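Local structure of discoidin-2 (Dictyostelium discoideum, 2VM9) at residues 193-198 with 250-255; 169-174 with 185-190; 217-222 with 246-251; 71-76 with 149-154. The protein binds galactose and N-acetylgalactosamine as a homotrimeric, calcium-containing lectin and may take part in spore formation and spore coat assembly. All coordinates share one frame; numbering follows the deposited sequence. Where two conformers were deposited one is given.

Contact 1: 193-198 with 250-255; sequences VEFLSV and YVAVEF
The F195 ring meets strand 250-254 obliquely: its CE2 lies 3.8 Å from A252 CB, and its CD1 is 3.5 Å from E254 OE1. The F195 and E254 side chains slide past each other in opposite directions, ring and carboxylate planes 62° apart. F191 of the same chain also meets the F195 ring edge-to-face, and Y159 of the second subunit joins with its plane at about 45°. In the lectin-like domain the segment 193-198 belongs to the loop between strands 183-190 and 200-211, one from each sheet of the β-sandwich, and here it packs against the end of strand 243-254. E254 reaches it with CG anti to its own backbone N (chi1 -172°) and the chain extended beyond. One oxygen does the gripping: E254 OE2 accepts S197 N at 2.6 Å, nearly along its C-O axis but in a bent bond, 134° at the hydrogen, and S197 OG at 2.7 Å through the anti lone pair. N257 ND2 gives the same oxygen a further bond. Two waters continue the link, one donating to both S197 OG and F255 O, the other accepting from F255 N and donating to V198 O.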
# COMPACT_ATOMS: atom_id res chain seq x y z
N VAL A 193 -2.59 -6.92 19.07
CA VAL A 193 -3.49 -7.62 18.14
C VAL A 193 -2.78 -8.85 17.58
O VAL A 193 -1.57 -8.80 17.35
CB VAL A 193 -3.89 -6.69 16.93
CG1 VAL A 193 -4.81 -7.41 15.94
CG2 VAL A 193 -4.54 -5.43 17.43
N GLU A 194 -3.51 -9.94 17.36
CA GLU A 194 -2.90 -11.14 16.80
C GLU A 194 -2.54 -10.93 15.33
O GLU A 194 -3.36 -10.41 14.55
CB GLU A 194 -3.79 -12.38 16.98
CG GLU A 194 -3.16 -13.66 16.45
CD GLU A 194 -4.00 -14.92 16.68
OE1 GLU A 194 -5.12 -14.83 17.22
OE2 GLU A 194 -3.51 -16.00 16.33
N PHE A 195 -1.32 -11.29 14.96
CA PHE A 195 -0.87 -11.22 13.57
C PHE A 195 -1.50 -12.36 12.76
O PHE A 195 -1.89 -13.40 13.31
CB PHE A 195 0.66 -11.38 13.48
CG PHE A 195 1.46 -10.14 13.85
CD1 PHE A 195 1.52 -9.05 13.00
CD2 PHE A 195 2.22 -10.12 15.01
CE1 PHE A 195 2.30 -7.92 13.31
CE2 PHE A 195 3.00 -8.99 15.34
CZ PHE A 195 3.04 -7.90 14.50
N LEU A 196 -1.55 -12.19 11.44
CA LEU A 196 -2.00 -13.26 10.54
C LEU A 196 -0.95 -14.36 10.34
O LEU A 196 -1.30 -15.53 10.12
CB LEU A 196 -2.46 -12.67 9.20
CG LEU A 196 -3.69 -11.76 9.30
CD1 LEU A 196 -4.02 -11.14 7.94
CD2 LEU A 196 -4.87 -12.54 9.86
N SER A 197 0.33 -14.00 10.41
CA SER A 197 1.40 -14.99 10.34
C SER A 197 2.47 -14.61 11.38
O SER A 197 2.38 -13.54 12.01
CB SER A 197 2.02 -15.03 8.95
OG SER A 197 2.62 -13.78 8.66
N VAL A 198 3.46 -15.48 11.56
CA VAL A 198 4.44 -15.28 12.64
C VAL A 198 5.39 -14.14 12.26
O VAL A 198 6.02 -14.17 11.20
CB VAL A 198 5.22 -16.57 12.94
CG1 VAL A 198 6.21 -16.36 14.10
CG2 VAL A 198 4.25 -17.72 13.26
N TYR A 250 10.49 -3.45 21.91
CA TYR A 250 10.49 -4.40 20.80
C TYR A 250 9.73 -3.85 19.60
O TYR A 250 8.81 -3.03 19.75
CB TYR A 250 9.92 -5.75 21.22
CG TYR A 250 8.39 -5.79 21.35
CD1 TYR A 250 7.58 -5.96 20.20
CD2 TYR A 250 7.78 -5.66 22.59
CE1 TYR A 250 6.19 -6.00 20.31
CE2 TYR A 250 6.36 -5.70 22.71
CZ TYR A 250 5.59 -5.88 21.56
OH TYR A 250 4.21 -5.92 21.65
N VAL A 251 10.12 -4.33 18.42
CA VAL A 251 9.44 -3.99 17.17
C VAL A 251 9.18 -5.33 16.49
O VAL A 251 10.12 -6.03 16.12
CB VAL A 251 10.29 -3.04 16.28
CG1 VAL A 251 9.57 -2.76 14.94
CG2 VAL A 251 10.59 -1.69 17.02
N ALA A 252 7.90 -5.72 16.44
CA ALA A 252 7.51 -6.97 15.80
C ALA A 252 7.08 -6.62 14.38
O ALA A 252 6.24 -5.72 14.19
CB ALA A 252 6.38 -7.60 16.54
N VAL A 253 7.67 -7.31 13.40
CA VAL A 253 7.44 -6.98 11.99
C VAL A 253 6.92 -8.22 11.27
O VAL A 253 7.52 -9.28 11.31
CB VAL A 253 8.73 -6.48 11.28
CG1 VAL A 253 8.42 -6.08 9.83
CG2 VAL A 253 9.35 -5.29 12.04
N GLU A 254 5.79 -8.05 10.57
CA GLU A 254 5.21 -9.16 9.81
C GLU A 254 5.35 -8.86 8.33
O GLU A 254 4.93 -7.80 7.87
CB GLU A 254 3.72 -9.32 10.15
CG GLU A 254 3.12 -10.58 9.52
CD GLU A 254 1.60 -10.58 9.49
OE1 GLU A 254 0.98 -9.49 9.55
OE2 GLU A 254 1.03 -11.69 9.38
N PHE A 255 5.94 -9.81 7.59
CA PHE A 255 6.25 -9.59 6.18
C PHE A 255 5.26 -10.26 5.27
O PHE A 255 4.69 -11.30 5.61
CB PHE A 255 7.65 -10.13 5.85
CG PHE A 255 8.75 -9.41 6.56
CD1 PHE A 255 9.14 -8.14 6.16
CD2 PHE A 255 9.42 -10.02 7.62
CE1 PHE A 255 10.17 -7.47 6.80
CE2 PHE A 255 10.45 -9.35 8.29
CZ PHE A 255 10.83 -8.09 7.88
O HOH W 1 5.10 -13.87 6.92
O HOH W 2 6.54 -12.23 8.68

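Contact 2: 169-174 with 185-190; sequences VSIGDR and IVRHVK
R187 reaches out of strand 185-190 to take hold of I171 and D173 in the turn that follows strand 163-170. Its CG sits anti to the carbonyl carbon (chi1 -69°); the chain bends once, at chi2 (-65°), and crosses I171 at about a right angle. On the way R187 CB packs on V169 CG2 at 3.6 Å and CG passes S170 O. The guanidinium then meets I171 O at its edge, near its plane: NE donates to that oxygen over 2.8 Å, in the carbonyl plane and on a lone pair, while NH2 adds a weak bond to it. I185 CD1 lies over one guanidinium face, offset toward the rim. The D173 carboxylate stands almost upright to the guanidinium, the planes 85° apart, and its OD1 makes a salt bridge of 3.2 Å with R187 NH2; S175 OG also bonds OD1. A water links D173 OD2 to the same nitrogen, weakly on the arginine side. R187 NH1 donates back to V186 O, approaching from above that carbonyl plane.

Beside these polar contacts, V169 CG2 touches V189 CG2 at 3.7 Å, and I171 crosses I185 with CG2 to CD1 at 4.0 Å. These apolar contacts join the edges of the two sheets of the H-type lectin sandwich, where F235 of strand 230-237 also touches both isoleucines. With NE, NH1 and NH2 each committed to an acceptor, the guanidinium is probably fixed in rotation, and the carboxylate would be expected to favour its positive charge.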
# COMPACT_ATOMS: atom_id res chain seq x y z
N VAL A 169 9.06 -4.23 27.42
CA VAL A 169 8.99 -5.31 28.38
C VAL A 169 10.19 -5.18 29.33
O VAL A 169 11.28 -4.88 28.89
CB VAL A 169 8.92 -6.70 27.66
CG1 VAL A 169 10.05 -6.88 26.65
CG2 VAL A 169 8.87 -7.86 28.66
N SER A 170 9.96 -5.43 30.61
CA SER A 170 11.02 -5.35 31.63
C SER A 170 10.98 -6.58 32.49
O SER A 170 10.00 -7.33 32.49
CB SER A 170 10.78 -4.13 32.55
OG SER A 170 10.74 -2.90 31.83
N ILE A 171 12.06 -6.81 33.24
CA ILE A 171 12.03 -7.89 34.23
C ILE A 171 10.96 -7.55 35.27
O ILE A 171 10.07 -8.37 35.54
CB ILE A 171 13.40 -8.06 34.90
CG1 ILE A 171 14.46 -8.40 33.84
CG2 ILE A 171 13.32 -9.19 35.97
CD1 ILE A 171 15.90 -8.49 34.36
N GLY A 172 11.05 -6.35 35.85
CA GLY A 172 9.98 -5.84 36.69
C GLY A 172 10.02 -6.36 38.11
O GLY A 172 9.14 -6.01 38.92
N ASP A 173 11.03 -7.16 38.41
CA ASP A 173 11.28 -7.64 39.77
C ASP A 173 12.74 -8.08 39.91
O ASP A 173 13.55 -7.87 39.00
CB ASP A 173 10.30 -8.76 40.16
CG ASP A 173 10.56 -10.07 39.42
OD1 ASP A 173 11.59 -10.23 38.74
OD2 ASP A 173 9.70 -10.99 39.55
N ARG A 174 13.05 -8.71 41.05
CA ARG A 174 14.45 -9.02 41.39
C ARG A 174 14.86 -10.44 41.01
O ARG A 174 15.81 -11.01 41.60
CB ARG A 174 14.70 -8.77 42.87
CG ARG A 174 14.20 -7.43 43.36
CD ARG A 174 14.96 -6.26 42.75
NE ARG A 174 14.56 -5.89 41.38
CZ ARG A 174 13.53 -5.11 41.06
NH1 ARG A 174 12.72 -4.62 42.01
NH2 ARG A 174 13.30 -4.81 39.77
N ILE A 185 15.18 -15.44 33.01
CA ILE A 185 13.75 -15.36 33.31
C ILE A 185 13.04 -14.99 32.02
O ILE A 185 13.61 -14.31 31.17
CB ILE A 185 13.42 -14.39 34.43
CG1 ILE A 185 13.89 -12.95 34.16
CG2 ILE A 185 13.97 -14.89 35.74
CD1 ILE A 185 12.81 -12.14 33.34
N VAL A 186 11.81 -15.45 31.89
CA VAL A 186 11.07 -15.23 30.68
C VAL A 186 9.92 -14.31 31.04
O VAL A 186 9.23 -14.55 32.05
CB VAL A 186 10.50 -16.57 30.13
CG1 VAL A 186 9.37 -16.31 29.13
CG2 VAL A 186 11.58 -17.37 29.50
N ARG A 187 9.72 -13.27 30.24
CA ARG A 187 8.51 -12.47 30.33
C ARG A 187 7.73 -12.71 29.06
O ARG A 187 8.24 -12.48 27.96
CB ARG A 187 8.83 -10.98 30.47
CG ARG A 187 9.45 -10.62 31.80
CD ARG A 187 8.45 -10.85 32.93
NE ARG A 187 9.04 -10.66 34.25
CZ ARG A 187 9.51 -11.64 35.03
NH1 ARG A 187 9.50 -12.91 34.62
NH2 ARG A 187 10.00 -11.35 36.23
N HIS A 188 6.48 -13.17 29.20
CA HIS A 188 5.69 -13.38 28.01
C HIS A 188 4.98 -12.12 27.62
O HIS A 188 4.38 -11.42 28.44
CB HIS A 188 4.70 -14.54 28.11
CG HIS A 188 3.98 -14.79 26.83
ND1 HIS A 188 4.55 -15.46 25.77
CD2 HIS A 188 2.75 -14.39 26.40
CE1 HIS A 188 3.70 -15.50 24.76
NE2 HIS A 188 2.60 -14.85 25.12
N VAL A 189 5.11 -11.78 26.34
CA VAL A 189 4.55 -10.58 25.76
C VAL A 189 3.42 -10.99 24.82
O VAL A 189 3.58 -11.85 23.98
CB VAL A 189 5.65 -9.78 25.01
CG1 VAL A 189 5.08 -8.49 24.42
CG2 VAL A 189 6.84 -9.48 25.96
N LYS A 190 2.26 -10.37 25.00
CA LYS A 190 1.14 -10.60 24.09
C LYS A 190 1.05 -9.37 23.20
O LYS A 190 1.06 -8.24 23.70
CB LYS A 190 -0.15 -10.80 24.90
CG LYS A 190 -1.36 -11.16 24.05
CD LYS A 190 -2.63 -11.28 24.92
CE LYS A 190 -3.80 -10.53 24.27
NZ LYS A 190 -3.53 -9.05 24.11
O HOH W 3 9.16 -13.33 38.45

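Contact 3: 217-222 with 246-251; sequences MRWEGK and LTFDYV
W219 leaves strand 217-222 toward L246 and F248, its CG held between the backbone N and the carbonyl carbon (chi1 59°), which sets the indole where L246 CD2 lies over one face. Its CB meets L246 CD1 at 4.0 Å. From CG to CD2 the five-membered ring faces L246 CD2, a CH-pi contact with the methyl 4.3 Å from the ring centroid and 20° off the normal. Farther out, CE3 comes near F248 CZ, and CZ3 closes on the same atom at 3.8 Å; the two aromatic side chains cross obliquely. M217 SD lies in plane at the indole edge. F248 CZ also touches the backbone of G221, 3.6 Å from its CA. G221 has no side chain, and the phenyl comes close against its backbone.

Strands 217-222 and 246-251 belong to opposite sheets of the lectin β-sandwich, 9.0 Å apart at the axes and running at 35° to each other. R218, a carbohydrate-binding residue, is the neighbour of W219 on the first of them. L233 and F235 of strand 230-237 pack on F248 and L246, while C205 and V208 of strand 200-211 touch W219. Residues 217-220 also pair antiparallel with a strand of the third subunit, carrying the sheet across the interface. No hydrogen bond joins the two segments, so their contact rests on the fit and burial of apolar groups, with the CH-pi approach of L246 to the indole as its one directional element.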
# COMPACT_ATOMS: atom_id res chain seq x y z
N MET A 217 30.36 -6.62 33.25
CA MET A 217 28.90 -6.49 33.02
C MET A 217 28.47 -7.58 32.06
O MET A 217 29.10 -7.76 31.01
CB MET A 217 28.58 -5.13 32.40
CG MET A 217 27.07 -4.90 32.12
SD MET A 217 26.10 -5.07 33.63
CE MET A 217 26.35 -3.44 34.38
N ARG A 218 27.38 -8.27 32.39
CA ARG A 218 26.86 -9.36 31.56
C ARG A 218 25.34 -9.26 31.59
O ARG A 218 24.71 -9.47 32.63
CB ARG A 218 27.29 -10.74 32.09
CG ARG A 218 28.82 -10.97 32.23
CD ARG A 218 29.07 -12.35 32.80
NE ARG A 218 30.50 -12.56 33.02
CZ ARG A 218 31.09 -12.42 34.20
NH1 ARG A 218 30.39 -12.08 35.27
NH2 ARG A 218 32.39 -12.70 34.30
N TRP A 219 24.76 -8.88 30.47
CA TRP A 219 23.32 -8.96 30.34
C TRP A 219 22.96 -9.25 28.88
O TRP A 219 23.69 -8.89 27.97
CB TRP A 219 22.60 -7.71 30.87
CG TRP A 219 22.96 -6.40 30.23
CD1 TRP A 219 23.78 -5.41 30.75
CD2 TRP A 219 22.47 -5.90 29.00
NE1 TRP A 219 23.85 -4.34 29.89
CE2 TRP A 219 23.05 -4.61 28.80
CE3 TRP A 219 21.58 -6.40 28.03
CZ2 TRP A 219 22.79 -3.83 27.67
CZ3 TRP A 219 21.31 -5.61 26.88
CH2 TRP A 219 21.92 -4.34 26.72
N GLU A 220 21.84 -9.91 28.68
CA GLU A 220 21.40 -10.16 27.30
C GLU A 220 19.87 -10.29 27.32
O GLU A 220 19.29 -10.72 28.32
CB GLU A 220 22.06 -11.43 26.74
CG GLU A 220 21.65 -11.79 25.30
CD GLU A 220 22.47 -12.90 24.67
OE1 GLU A 220 23.24 -13.59 25.39
OE2 GLU A 220 22.36 -13.06 23.42
N GLY A 221 19.25 -9.94 26.20
CA GLY A 221 17.83 -10.23 25.98
C GLY A 221 17.74 -10.97 24.66
O GLY A 221 18.53 -10.70 23.72
N LYS A 222 16.79 -11.90 24.58
CA LYS A 222 16.48 -12.62 23.35
C LYS A 222 14.95 -12.68 23.23
O LYS A 222 14.25 -12.94 24.23
CB LYS A 222 16.99 -14.06 23.40
CG LYS A 222 18.48 -14.22 23.26
CD LYS A 222 18.87 -15.71 23.29
CE LYS A 222 20.39 -15.83 23.33
NZ LYS A 222 20.82 -17.26 23.41
N LEU A 246 15.97 -4.77 33.75
CA LEU A 246 16.34 -4.43 32.37
C LEU A 246 15.05 -4.14 31.66
O LEU A 246 14.02 -4.78 31.97
CB LEU A 246 17.00 -5.62 31.66
CG LEU A 246 18.39 -6.02 32.12
CD1 LEU A 246 18.72 -7.41 31.55
CD2 LEU A 246 19.42 -4.97 31.70
N THR A 247 15.10 -3.23 30.69
CA THR A 247 13.92 -2.94 29.86
C THR A 247 14.31 -2.97 28.39
O THR A 247 15.34 -2.41 28.02
CB THR A 247 13.30 -1.55 30.18
OG1 THR A 247 12.93 -1.49 31.56
CG2 THR A 247 12.07 -1.30 29.30
N PHE A 248 13.48 -3.62 27.57
CA PHE A 248 13.63 -3.55 26.11
C PHE A 248 12.40 -2.94 25.45
O PHE A 248 11.26 -3.22 25.85
CB PHE A 248 13.83 -4.96 25.53
CG PHE A 248 15.15 -5.58 25.90
CD1 PHE A 248 16.27 -5.41 25.08
CD2 PHE A 248 15.28 -6.32 27.08
CE1 PHE A 248 17.52 -5.96 25.43
CE2 PHE A 248 16.52 -6.90 27.45
CZ PHE A 248 17.65 -6.70 26.63
N ASP A 249 12.64 -2.16 24.39
CA ASP A 249 11.56 -1.91 23.44
C ASP A 249 11.64 -3.02 22.40
O ASP A 249 12.73 -3.48 22.05
CB ASP A 249 11.74 -0.56 22.75
CG ASP A 249 11.05 0.58 23.50
OD1 ASP A 249 10.25 0.30 24.44
OD2 ASP A 249 11.31 1.76 23.17
N TYR A 250 10.49 -3.45 21.91
CA TYR A 250 10.49 -4.40 20.80
C TYR A 250 9.73 -3.85 19.60
O TYR A 250 8.81 -3.03 19.75
CB TYR A 250 9.92 -5.75 21.22
CG TYR A 250 8.39 -5.79 21.35
CD1 TYR A 250 7.58 -5.96 20.20
CD2 TYR A 250 7.78 -5.66 22.59
CE1 TYR A 250 6.19 -6.00 20.31
CE2 TYR A 250 6.36 -5.70 22.71
CZ TYR A 250 5.59 -5.88 21.56
OH TYR A 250 4.21 -5.92 21.65
N VAL A 251 10.12 -4.33 18.42
CA VAL A 251 9.44 -3.99 17.17
C VAL A 251 9.18 -5.33 16.49
O VAL A 251 10.12 -6.03 16.12
CB VAL A 251 10.29 -3.04 16.28
CG1 VAL A 251 9.57 -2.76 14.94
CG2 VAL A 251 10.59 -1.69 17.02

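Contact 4: 71-76 with 149-154; sequences KHFVAI and WELYAL
A classic β-bulge marks this antiparallel pairing in the discoidin (F5/8 type C) domain: V74 and A75 both face Y152. Y152 O accepts V74 N at 2.8 Å and, more weakly, A75 N. In return, Y152 N gives a bond of 2.9 Å to A75 O. The register therefore slips by one between the non-hydrogen-bonded pairs F73-A153 and I76-L151. Before the bulge, L154 N donates to H72 O over 2.9 Å, and a water bridges H72 N and L154 O.

The two strands, 70-79 and 146-153, are neighbours in one sheet of the β-sandwich. On the face bearing F73, I76, L151 and A153, the F73 ring reaches along the partner strand so that CE1 lies 3.9 Å from L151 CB. I76 and L151 lie side by side, pointing the same way; with CG1 anti to the backbone N (chi1 -178°), I76 extends its CD1 to the edge of the W149 indole, in plane, 3.8 Å from CE3. I134 and A65 of the opposing sheet meet this face. Across the strands, V74 crosses both Y152 and L154 at about right angles, its CG1 3.7 Å from L154 CD2. H72 CB packs on L154 CD1, while H72 NE2 bonds N257 OD1 of the third subunit.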
# COMPACT_ATOMS: atom_id res chain seq x y z
N LYS A 71 5.69 2.40 -8.35
CA LYS A 71 6.08 1.35 -9.29
C LYS A 71 7.42 1.73 -9.88
O LYS A 71 7.76 2.90 -9.99
CB LYS A 71 5.04 1.20 -10.38
CG LYS A 71 3.79 0.51 -9.80
CD LYS A 71 2.49 0.93 -10.38
CE LYS A 71 2.24 2.43 -10.36
NZ LYS A 71 1.29 2.86 -9.30
N HIS A 72 8.19 0.71 -10.24
CA HIS A 72 9.42 0.88 -10.98
C HIS A 72 9.15 0.30 -12.36
O HIS A 72 9.24 -0.92 -12.55
CB HIS A 72 10.56 0.15 -10.28
CG HIS A 72 11.00 0.84 -9.02
ND1 HIS A 72 10.39 0.62 -7.80
CD2 HIS A 72 11.94 1.79 -8.81
CE1 HIS A 72 10.96 1.38 -6.89
NE2 HIS A 72 11.90 2.11 -7.47
N PHE A 73 8.78 1.17 -13.31
CA PHE A 73 8.45 0.71 -14.64
C PHE A 73 9.71 0.44 -15.44
O PHE A 73 10.55 1.33 -15.58
CB PHE A 73 7.61 1.76 -15.37
CG PHE A 73 6.20 1.89 -14.83
CD1 PHE A 73 5.27 0.87 -15.02
CD2 PHE A 73 5.81 3.04 -14.15
CE1 PHE A 73 3.93 1.02 -14.52
CE2 PHE A 73 4.50 3.22 -13.65
CZ PHE A 73 3.56 2.18 -13.83
N VAL A 74 9.82 -0.79 -15.95
CA VAL A 74 11.00 -1.21 -16.71
C VAL A 74 10.79 -1.20 -18.23
O VAL A 74 11.76 -1.15 -19.00
CB VAL A 74 11.53 -2.62 -16.25
CG1 VAL A 74 11.92 -2.57 -14.79
CG2 VAL A 74 10.49 -3.74 -16.53
N ALA A 75 9.54 -1.27 -18.67
CA ALA A 75 9.28 -1.19 -20.11
C ALA A 75 7.85 -0.84 -20.39
O ALA A 75 6.97 -0.96 -19.50
CB ALA A 75 9.62 -2.54 -20.81
N ILE A 76 7.63 -0.36 -21.61
CA ILE A 76 6.27 -0.20 -22.14
C ILE A 76 6.24 -0.89 -23.51
O ILE A 76 7.23 -0.83 -24.26
CB ILE A 76 5.89 1.29 -22.29
CG1 ILE A 76 4.45 1.46 -22.81
CG2 ILE A 76 6.91 2.05 -23.21
CD1 ILE A 76 4.02 2.91 -22.80
N TRP A 149 -1.60 -1.77 -25.38
CA TRP A 149 -0.35 -1.54 -24.67
C TRP A 149 -0.27 -2.36 -23.40
O TRP A 149 -1.28 -2.93 -22.93
CB TRP A 149 -0.15 -0.05 -24.34
CG TRP A 149 -1.14 0.53 -23.37
CD1 TRP A 149 -2.48 0.22 -23.21
CD2 TRP A 149 -0.86 1.55 -22.41
NE1 TRP A 149 -3.03 0.99 -22.19
CE2 TRP A 149 -2.06 1.83 -21.71
CE3 TRP A 149 0.30 2.28 -22.08
CZ2 TRP A 149 -2.12 2.79 -20.69
CZ3 TRP A 149 0.23 3.22 -21.08
CH2 TRP A 149 -0.98 3.48 -20.40
N GLU A 150 0.94 -2.41 -22.86
CA GLU A 150 1.18 -3.00 -21.56
C GLU A 150 2.32 -2.23 -20.91
O GLU A 150 3.18 -1.65 -21.59
CB GLU A 150 1.51 -4.49 -21.70
CG GLU A 150 1.78 -5.24 -20.36
CD GLU A 150 0.60 -5.14 -19.38
OE1 GLU A 150 -0.12 -6.14 -19.23
OE2 GLU A 150 0.43 -4.07 -18.75
N LEU A 151 2.28 -2.20 -19.58
CA LEU A 151 3.30 -1.54 -18.79
C LEU A 151 3.91 -2.60 -17.93
O LEU A 151 3.16 -3.33 -17.26
CB LEU A 151 2.63 -0.48 -17.90
CG LEU A 151 2.23 0.81 -18.62
CD1 LEU A 151 1.25 1.58 -17.78
CD2 LEU A 151 3.50 1.67 -18.98
N TYR A 152 5.24 -2.66 -17.91
CA TYR A 152 5.98 -3.71 -17.17
C TYR A 152 6.70 -3.07 -15.98
O TYR A 152 7.35 -2.04 -16.14
CB TYR A 152 6.99 -4.43 -18.06
CG TYR A 152 6.29 -5.10 -19.20
CD1 TYR A 152 5.77 -6.39 -19.04
CD2 TYR A 152 6.10 -4.43 -20.41
CE1 TYR A 152 5.08 -7.01 -20.05
CE2 TYR A 152 5.41 -5.05 -21.46
CZ TYR A 152 4.93 -6.35 -21.27
OH TYR A 152 4.24 -6.99 -22.24
N ALA A 153 6.54 -3.68 -14.81
CA ALA A 153 7.13 -3.11 -13.59
C ALA A 153 7.92 -4.19 -12.85
O ALA A 153 7.68 -5.38 -13.03
CB ALA A 153 6.01 -2.53 -12.67
N LEU A 154 8.85 -3.76 -12.01
CA LEU A 154 9.51 -4.73 -11.14
C LEU A 154 8.49 -5.38 -10.21
O LEU A 154 7.58 -4.72 -9.76
CB LEU A 154 10.56 -4.06 -10.27
CG LEU A 154 11.75 -3.47 -11.02
CD1 LEU A 154 12.69 -2.78 -10.02
CD2 LEU A 154 12.46 -4.60 -11.80
O HOH W 4 7.42 -2.03 -9.28

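How the contacts relate
Contacts 1, 2 and 3 lie in the lectin-like domain, contact 4 in the β-sandwich domain, its centre about 32 Å from that of contact 1. Contacts 1 and 3 use overlapping parts of strand 243-254 and share Y250 and V251. Strand 163-170 ties contact 2 to contact 3, where S170 OG probably bonds T247 OG1, and V189 packed against Y250 ties it to contact 1. Contacts 3 and 4 are buried, but contact 3 is apolar packing between sheets and contact 4 backbone pairing within one. Contacts 1 and 2 are partly buried and add charge: a carboxylate gripping a loop in one, an arginine gripping a turn in the other. Contacts 1, 3 and 4 also meet neighbouring subunits.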